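Side-chain contacts in proteasome chaperone 4 (Saccharomyces cerevisiae, PDB 2Z5B), which pairs with IRC25 as a heterodimeric chaperone that binds proteasome precursors and helps the alpha-ring of the 20S proteasome to form: residues 96-99 against 100-103; 103-106 against 107-111. One frame throughout, in Å; residues are numbered along the deposited sequence.

Contact 1: 96-99 against 100-103; sequences IRDM and ARHM
D98 holds CG anti to its carbonyl carbon (chi1 -76°), while R101 sets CG trans to its own N (chi1 176°) and a bend at chi3 then turns the guanidinium back toward the preceding turn and D98. The two side chains run side by side, and R101 NH2 gives a salt-bridge hydrogen bond of 3.2 Å to D98 OD1. The carboxylate oxygen lies at the edge of the guanidinium, in its plane, yet the donor comes from above the carboxylate plane; the two flat groups stand 87° apart. One N-H carries this link, so it is a single-point bridge rather than a two-pronged one. R97, one turn before R101, turns its own guanidinium to D90, D94 and the carbonyl of T91. On the buried side M99 and M103 lie alongside each other with the same double bend in their chains, bringing M99 SD to 4.1 Å from M103 CE. W119 and helix 134-149 pack against M99, while I96 and A100 rest on strand 58-67. The imidazole of H102 hangs obliquely by the D98 carbonyl; ND1 is 3.2 Å from D98 O, but the approach is not that of a hydrogen bond, and its partner is H134 NE2. Underneath, four i to i+4 backbone bonds run through these two turns, the one from R101 N to R97 O being 2.8 Å long. With charged groups on one side and methionines on the other, this is an amphipathic alpha-helix lying on a beta-sheet, its charged side stitched by an i, i+3 salt bridge.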
loop_
_atom_site.group_PDB
_atom_site.type_symbol
_atom_site.label_atom_id
_atom_site.label_comp_id
_atom_site.label_asym_id
_atom_site.label_seq_id
_atom_site.Cartn_x
_atom_site.Cartn_y
_atom_site.Cartn_z
ATOM N N ILE A 96 -15.894 -3.475 9.453
ATOM C CA ILE A 96 -14.802 -3.264 8.490
ATOM C C ILE A 96 -13.641 -4.227 8.756
ATOM O O ILE A 96 -13.198 -4.900 7.834
ATOM C CB ILE A 96 -14.325 -1.792 8.483
ATOM C CG1 ILE A 96 -15.486 -0.878 8.059
ATOM C CG2 ILE A 96 -13.116 -1.618 7.541
ATOM C CD1 ILE A 96 -15.268 0.597 8.333
ATOM N N ARG A 97 -13.172 -4.307 10.013
ATOM C CA ARG A 97 -12.064 -5.217 10.381
ATOM C C ARG A 97 -12.297 -6.675 10.010
ATOM O O ARG A 97 -11.382 -7.349 9.476
ATOM C CB ARG A 97 -11.721 -5.130 11.880
ATOM C CG ARG A 97 -10.265 -5.513 12.206
ATOM C CD ARG A 97 -10.004 -5.628 13.712
ATOM N NE ARG A 97 -10.538 -4.466 14.426
ATOM C CZ ARG A 97 -11.645 -4.469 15.162
ATOM N NH1 ARG A 97 -12.367 -5.580 15.312
ATOM N NH2 ARG A 97 -12.033 -3.345 15.736
ATOM N N ASP A 98 -13.500 -7.175 10.315
ATOM C CA ASP A 98 -13.901 -8.548 9.940
ATOM C C ASP A 98 -13.690 -8.780 8.457
ATOM O O ASP A 98 -13.106 -9.784 8.053
ATOM C CB ASP A 98 -15.374 -8.840 10.294
ATOM C CG ASP A 98 -15.586 -9.083 11.784
ATOM O OD1 ASP A 98 -14.585 -9.063 12.557
ATOM O OD2 ASP A 98 -16.763 -9.269 12.179
ATOM N N MET A 99 -14.175 -7.845 7.641
ATOM C CA MET A 99 -14.099 -8.001 6.193
ATOM C C MET A 99 -12.656 -8.062 5.693
ATOM O O MET A 99 -12.319 -8.945 4.900
ATOM C CB MET A 99 -14.840 -6.869 5.479
ATOM C CG MET A 99 -14.667 -6.890 3.969
ATOM S SD MET A 99 -15.245 -8.439 3.239
ATOM C CE MET A 99 -16.982 -8.073 3.336
ATOM N N ALA A 100 -11.838 -7.107 6.145
ATOM C CA ALA A 100 -10.431 -7.001 5.729
ATOM C C ALA A 100 -9.639 -8.205 6.199
ATOM O O ALA A 100 -8.812 -8.737 5.460
ATOM C CB ALA A 100 -9.816 -5.723 6.283
ATOM N N ARG A 101 -9.915 -8.646 7.430
ATOM C CA ARG A 101 -9.272 -9.840 7.994
ATOM C C ARG A 101 -9.617 -11.072 7.196
ATOM O O ARG A 101 -8.723 -11.787 6.774
ATOM C CB ARG A 101 -9.672 -10.057 9.459
ATOM C CG ARG A 101 -9.092 -11.343 10.065
ATOM C CD ARG A 101 -9.396 -11.388 11.568
ATOM N NE ARG A 101 -10.829 -11.191 11.868
ATOM C CZ ARG A 101 -11.756 -12.147 11.890
ATOM N NH1 ARG A 101 -11.456 -13.419 11.621
ATOM N NH2 ARG A 101 -13.004 -11.828 12.187
ATOM N N HIS A 102 -10.915 -11.321 7.005
ATOM C CA HIS A 102 -11.369 -12.466 6.215
ATOM C C HIS A 102 -10.831 -12.442 4.801
ATOM O O HIS A 102 -10.369 -13.468 4.299
ATOM C CB HIS A 102 -12.894 -12.543 6.166
ATOM C CG HIS A 102 -13.513 -13.021 7.444
ATOM N ND1 HIS A 102 -14.739 -12.581 7.883
ATOM C CD2 HIS A 102 -13.067 -13.891 8.381
ATOM C CE1 HIS A 102 -15.026 -13.151 9.041
ATOM N NE2 HIS A 102 -14.028 -13.954 9.366
ATOM N N MET A 103 -10.906 -11.273 4.162
ATOM C CA MET A 103 -10.399 -11.124 2.800
ATOM C C MET A 103 -8.944 -11.520 2.685
ATOM O O MET A 103 -8.598 -12.365 1.874
ATOM C CB MET A 103 -10.608 -9.697 2.281
ATOM C CG MET A 103 -10.356 -9.544 0.788
ATOM S SD MET A 103 -11.566 -10.412 -0.224
ATOM C CE MET A 103 -12.944 -9.275 -0.088
#

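Contact 2: 103-106 against 107-111; sequences MATI and ISERF
The last turns of the amphipathic helix 94-111, which lies against the mixed sheet beside helix 134-149, bring M103 and I107 together through an i, i+4 contact on the buried face. The two side chains cross obliquely: I107 CD1 sits 3.6 Å from M103 CG and also touches M103 SD. I107 CG1 lies anti to the carbonyl carbon (chi1 -66°), close over M103 O at 3.0 Å, and the extended chi2 carries CD1 on to M103. L43 of strand 41-47 touches both residues, and I107 additionally meets I41 and L145. With an alanine here in place of the isoleucine, the M103 thioether would probably lose its neighbour and a gap would open toward L43 and L145. On another side of the helix, T105 and E109 run side by side, with T105 CG2 3.6 Å from E109 OE1. The T105 hydroxyl bonds back to the R101 carbonyl, and S108 OG to that of R113, just past the helix end. Four i to i+4 backbone bonds tie the segments together, R110 N to I106 O being the shortest at 2.7 Å. R110 CG lies over one face of the F111 ring, 3.5 Å above its plane and offset toward the rim.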
loop_
_atom_site.group_PDB
_atom_site.type_symbol
_atom_site.label_atom_id
_atom_site.label_comp_id
_atom_site.label_asym_id
_atom_site.label_seq_id
_atom_site.Cartn_x
_atom_site.Cartn_y
_atom_site.Cartn_z
ATOM N N MET A 103 -10.906 -11.273 4.162
ATOM C CA MET A 103 -10.399 -11.124 2.800
ATOM C C MET A 103 -8.944 -11.520 2.685
ATOM O O MET A 103 -8.598 -12.365 1.874
ATOM C CB MET A 103 -10.608 -9.697 2.281
ATOM C CG MET A 103 -10.356 -9.544 0.788
ATOM S SD MET A 103 -11.566 -10.412 -0.224
ATOM C CE MET A 103 -12.944 -9.275 -0.088
ATOM N N ALA A 104 -8.091 -10.925 3.505
ATOM C CA ALA A 104 -6.666 -11.197 3.431
ATOM C C ALA A 104 -6.386 -12.660 3.752
ATOM O O ALA A 104 -5.631 -13.298 3.043
ATOM C CB ALA A 104 -5.900 -10.283 4.364
ATOM N N THR A 105 -6.996 -13.168 4.821
ATOM C CA THR A 105 -6.741 -14.534 5.284
ATOM C C THR A 105 -7.211 -15.572 4.275
ATOM O O THR A 105 -6.485 -16.513 3.968
ATOM C CB THR A 105 -7.388 -14.799 6.673
ATOM O OG1 THR A 105 -6.973 -13.777 7.592
ATOM C CG2 THR A 105 -6.886 -16.135 7.253
ATOM N N ILE A 106 -8.418 -15.398 3.746
ATOM C CA ILE A 106 -8.943 -16.339 2.761
ATOM C C ILE A 106 -8.161 -16.282 1.428
ATOM O O ILE A 106 -7.875 -17.328 0.819
ATOM C CB ILE A 106 -10.471 -16.168 2.536
ATOM C CG1 ILE A 106 -11.234 -16.568 3.804
ATOM C CG2 ILE A 106 -10.955 -17.068 1.390
ATOM C CD1 ILE A 106 -12.532 -15.800 4.018
ATOM N N ILE A 107 -7.797 -15.078 0.988
ATOM C CA ILE A 107 -6.986 -14.953 -0.226
ATOM C C ILE A 107 -5.640 -15.656 -0.050
ATOM O O ILE A 107 -5.223 -16.422 -0.917
ATOM C CB ILE A 107 -6.787 -13.487 -0.671
ATOM C CG1 ILE A 107 -8.122 -12.871 -1.094
ATOM C CG2 ILE A 107 -5.790 -13.403 -1.831
ATOM C CD1 ILE A 107 -8.079 -11.369 -1.290
ATOM N N SER A 108 -4.981 -15.408 1.079
ATOM C CA SER A 108 -3.685 -16.014 1.358
ATOM C C SER A 108 -3.781 -17.548 1.383
ATOM O O SER A 108 -2.948 -18.233 0.790
ATOM C CB SER A 108 -3.122 -15.470 2.665
ATOM O OG SER A 108 -1.814 -15.959 2.879
ATOM N N GLU A 109 -4.798 -18.077 2.060
ATOM C CA GLU A 109 -5.064 -19.521 2.038
ATOM C C GLU A 109 -5.326 -20.007 0.615
ATOM O O GLU A 109 -4.713 -20.974 0.153
ATOM C CB GLU A 109 -6.244 -19.874 2.956
ATOM C CG GLU A 109 -5.891 -19.836 4.424
ATOM C CD GLU A 109 -7.089 -19.963 5.352
ATOM O OE1 GLU A 109 -7.955 -19.054 5.341
ATOM O OE2 GLU A 109 -7.136 -20.962 6.117
ATOM N N ARG A 110 -6.220 -19.320 -0.089
ATOM C CA ARG A 110 -6.650 -19.769 -1.400
ATOM C C ARG A 110 -5.484 -19.882 -2.372
ATOM O O ARG A 110 -5.413 -20.823 -3.162
ATOM C CB ARG A 110 -7.757 -18.857 -1.950
ATOM C CG ARG A 110 -8.373 -19.303 -3.276
ATOM C CD ARG A 110 -8.848 -20.767 -3.252
ATOM N NE ARG A 110 -9.413 -21.187 -4.537
ATOM C CZ ARG A 110 -8.702 -21.495 -5.621
ATOM N NH1 ARG A 110 -7.377 -21.426 -5.606
ATOM N NH2 ARG A 110 -9.323 -21.865 -6.736
ATOM N N PHE A 111 -4.550 -18.941 -2.295
ATOM C CA PHE A 111 -3.521 -18.852 -3.316
ATOM C C PHE A 111 -2.120 -19.129 -2.814
ATOM O O PHE A 111 -1.167 -19.074 -3.585
ATOM C CB PHE A 111 -3.626 -17.513 -4.051
ATOM C CG PHE A 111 -4.957 -17.315 -4.711
ATOM C CD1 PHE A 111 -5.298 -18.048 -5.858
ATOM C CD2 PHE A 111 -5.886 -16.433 -4.176
ATOM C CE1 PHE A 111 -6.532 -17.886 -6.458
ATOM C CE2 PHE A 111 -7.121 -16.267 -4.770
ATOM C CZ PHE A 111 -7.446 -16.989 -5.916
#

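Overall arrangement
Contact 1 comes first along the chain and contact 2 follows directly, both on helix 94-111, with their centres about 11 Å apart and M103 common to the two. M103 joins their buried sides into one continuous apolar strip, which faces strands 115-121 and 41-47 of the mixed sheet and the neighbouring helix 134-149. Side chains of strand 58-67 touch both contacts, and V83 of strand 83-87 touches contact 2. The partners in the sheet thus change as the helix runs on, W119 near its start and I41 near its end. Neither contact is touched by the other chain of the assembly, so both are internal to this subunit's helix-on-sheet layer, with one side of the helix outward.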